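Local coordinates for protein autolysin E (PDB 4PIA) that probably hydrolyses the glycan strands of peptidoglycan, the alternating NAG-NAM polymer of the bacterial cell wall, as an autolytic glycosidase, at residues N52-M57 against K206-S211. Numbering follows the deposited sequence. Where two conformers were deposited one is given.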
loop_
_atom_site.group_PDB
_atom_site.type_symbol
_atom_site.label_atom_id
_atom_site.label_comp_id
_atom_site.label_asym_id
_atom_site.label_seq_id
_atom_site.Cartn_x
_atom_site.Cartn_y
_atom_site.Cartn_z
ATOM N N ASN A 52 7.225 -13.485 8.497
ATOM C CA ASN A 52 7.626 -14.474 7.458
ATOM C C ASN A 52 8.124 -13.763 6.176
ATOM O O ASN A 52 7.975 -14.261 5.012
ATOM C CB ASN A 52 6.477 -15.436 7.129
ATOM C CG ASN A 52 6.208 -16.403 8.260
ATOM O OD1 ASN A 52 6.772 -17.517 8.318
ATOM N ND2 ASN A 52 5.389 -15.973 9.188
ATOM N N ASP A 53 8.722 -12.582 6.416
ATOM C CA ASP A 53 9.325 -11.833 5.323
ATOM C C ASP A 53 8.292 -11.385 4.312
ATOM O O ASP A 53 8.660 -11.127 3.144
ATOM C CB ASP A 53 10.425 -12.609 4.589
ATOM C CG ASP A 53 11.656 -12.949 5.442
ATOM O OD1 ASP A 53 12.272 -12.096 6.107
ATOM O OD2 ASP A 53 12.060 -14.122 5.333
ATOM N N MET A 54 7.024 -11.243 4.680
ATOM C CA MET A 54 6.009 -10.763 3.756
ATOM C C MET A 54 6.352 -9.349 3.272
ATOM O O MET A 54 5.985 -9.014 2.143
ATOM C CB MET A 54 4.561 -10.656 4.331
ATOM C CG MET A 54 3.670 -11.836 4.581
ATOM S SD MET A 54 3.087 -12.500 2.982
ATOM C CE MET A 54 4.342 -13.654 3.120
ATOM N N LYS A 55 7.032 -8.510 4.060
ATOM C CA LYS A 55 7.467 -7.158 3.628
ATOM C C LYS A 55 8.436 -7.209 2.476
ATOM O O LYS A 55 8.628 -6.214 1.769
ATOM C CB LYS A 55 8.188 -6.441 4.782
ATOM C CG LYS A 55 7.306 -6.103 5.974
ATOM C CD LYS A 55 7.956 -5.058 6.886
ATOM C CE LYS A 55 9.276 -5.489 7.541
ATOM N NZ LYS A 55 9.617 -4.436 8.556
ATOM N N TYR A 56 9.122 -8.359 2.325
ATOM C CA TYR A 56 10.163 -8.514 1.328
ATOM C C TYR A 56 9.778 -9.397 0.179
ATOM O O TYR A 56 10.606 -9.744 -0.671
ATOM C CB TYR A 56 11.435 -9.056 2.047
ATOM C CG TYR A 56 11.852 -8.246 3.228
ATOM C CD1 TYR A 56 12.340 -6.976 3.081
ATOM C CD2 TYR A 56 11.706 -8.717 4.516
ATOM C CE1 TYR A 56 12.659 -6.199 4.140
ATOM C CE2 TYR A 56 12.066 -7.960 5.604
ATOM C CZ TYR A 56 12.552 -6.704 5.417
ATOM O OH TYR A 56 12.877 -5.961 6.551
ATOM N N MET A 57 8.494 -9.770 0.096
ATOM C CA MET A 57 8.007 -10.683 -0.894
ATOM C C MET A 57 7.441 -9.966 -2.109
ATOM O O MET A 57 6.621 -9.029 -1.995
ATOM C CB MET A 57 6.879 -11.564 -0.294
ATOM C CG MET A 57 6.451 -12.677 -1.217
ATOM S SD MET A 57 4.926 -13.492 -0.675
ATOM C CE MET A 57 3.790 -12.178 -1.047
ATOM N N LYS A 206 1.364 -7.972 8.098
ATOM C CA LYS A 206 0.800 -8.830 9.167
ATOM C C LYS A 206 -0.509 -9.399 8.673
ATOM O O LYS A 206 -0.792 -10.589 8.846
ATOM C CB LYS A 206 0.560 -7.994 10.409
ATOM C CG LYS A 206 0.040 -8.859 11.555
ATOM C CD LYS A 206 -0.091 -8.083 12.855
ATOM C CE LYS A 206 -1.309 -7.197 12.908
ATOM N NZ LYS A 206 -2.587 -7.823 12.532
ATOM N N LEU A 207 -1.330 -8.618 7.996
ATOM C CA LEU A 207 -2.593 -9.138 7.483
ATOM C C LEU A 207 -2.337 -10.103 6.383
ATOM O O LEU A 207 -2.985 -11.151 6.240
ATOM C CB LEU A 207 -3.542 -8.059 6.948
ATOM C CG LEU A 207 -4.066 -7.024 7.927
ATOM C CD1 LEU A 207 -5.164 -6.183 7.261
ATOM C CD2 LEU A 207 -4.565 -7.647 9.213
ATOM N N MET A 208 -1.384 -9.814 5.500
ATOM C CA MET A 208 -1.057 -10.731 4.426
ATOM C C MET A 208 -0.615 -12.057 4.956
ATOM O O MET A 208 -1.041 -13.114 4.431
ATOM C CB MET A 208 0.069 -10.190 3.563
ATOM C CG MET A 208 -0.370 -9.035 2.679
ATOM S SD MET A 208 1.029 -8.384 1.706
ATOM C CE MET A 208 1.249 -9.756 0.676
ATOM N N ASP A 209 0.204 -12.062 5.997
ATOM C CA ASP A 209 0.702 -13.351 6.535
ATOM C C ASP A 209 -0.450 -14.156 7.121
ATOM O O ASP A 209 -0.509 -15.376 6.883
ATOM C CB ASP A 209 1.768 -13.104 7.605
ATOM C CG ASP A 209 2.781 -14.236 7.702
ATOM O OD1 ASP A 209 2.934 -15.003 6.747
ATOM O OD2 ASP A 209 3.474 -14.245 8.736
ATOM N N LYS A 210 -1.372 -13.508 7.798
ATOM C CA LYS A 210 -2.536 -14.248 8.315
ATOM C C LYS A 210 -3.297 -14.858 7.170
ATOM O O LYS A 210 -3.732 -16.025 7.217
ATOM C CB LYS A 210 -3.416 -13.368 9.103
ATOM C CG LYS A 210 -2.825 -12.980 10.442
ATOM C CD LYS A 210 -3.686 -11.987 11.209
ATOM C CE LYS A 210 -4.792 -12.680 11.920
ATOM N NZ LYS A 210 -5.495 -11.675 12.816
ATOM N N SER A 211 -3.516 -14.100 6.061
ATOM C CA SER A 211 -4.304 -14.651 4.964
ATOM C C SER A 211 -3.586 -15.778 4.239
ATOM O O SER A 211 -4.210 -16.774 3.852
ATOM C CB SER A 211 -4.634 -13.509 3.984
ATOM O OG SER A 211 -5.437 -12.552 4.605
#
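Three methionines packed together, with one amide-carboxylate hydrogen bond beside them, join the 3-10 turn 54-56 and its flanking residues to helix 200-215. The turn belongs to the loop between helices 38-45 and 67-74, so the contact ties an early part of the chain to its last helix, and most of it is buried.

Met-54 lies against two successive helix residues. The bend of its side chain at chi2 (-73°) sets SD 3.8 Å from CB of Met-208, while CG lies 3.8 Å from CB of Asp-209. Met-208 answers from the helix with a chain extended at chi2 (178°) and turned at its end, and its CE methyl meets CE of Met-57 at 3.9 Å, methyl to methyl. That same CE stands 4.0 Å from SD of Met-54, so Met-208 touches both Met-54 in the turn and Met-57 just after it. Ala-205 and Tyr-212 of the same helix add to the apolar surface, packing on Met-54 and Met-57 respectively.

At the polar end, Asn-52 ND2 donates to Asp-209 OD2 at 2.6 Å, short but bent, with an N-H...O angle of 144°. The carboxylate accepts through its syn lone pair and sits somewhat out of the amide plane, the two groups being turned well away from coplanar. Lys-213, one helical turn further on, makes a weak, long ion pair with the same OD2. Well apart from this bond, a salt bridge from Lys-55 to Asp-202 ties the same loop to an earlier part of helix 200-215.

Here a loop docks on a helix through apolar packing with a hydrogen bond at one edge, the helix being the C-terminal one of a glucosaminidase fold of the lysozyme clan, whose regular elements are mainly alpha-helical.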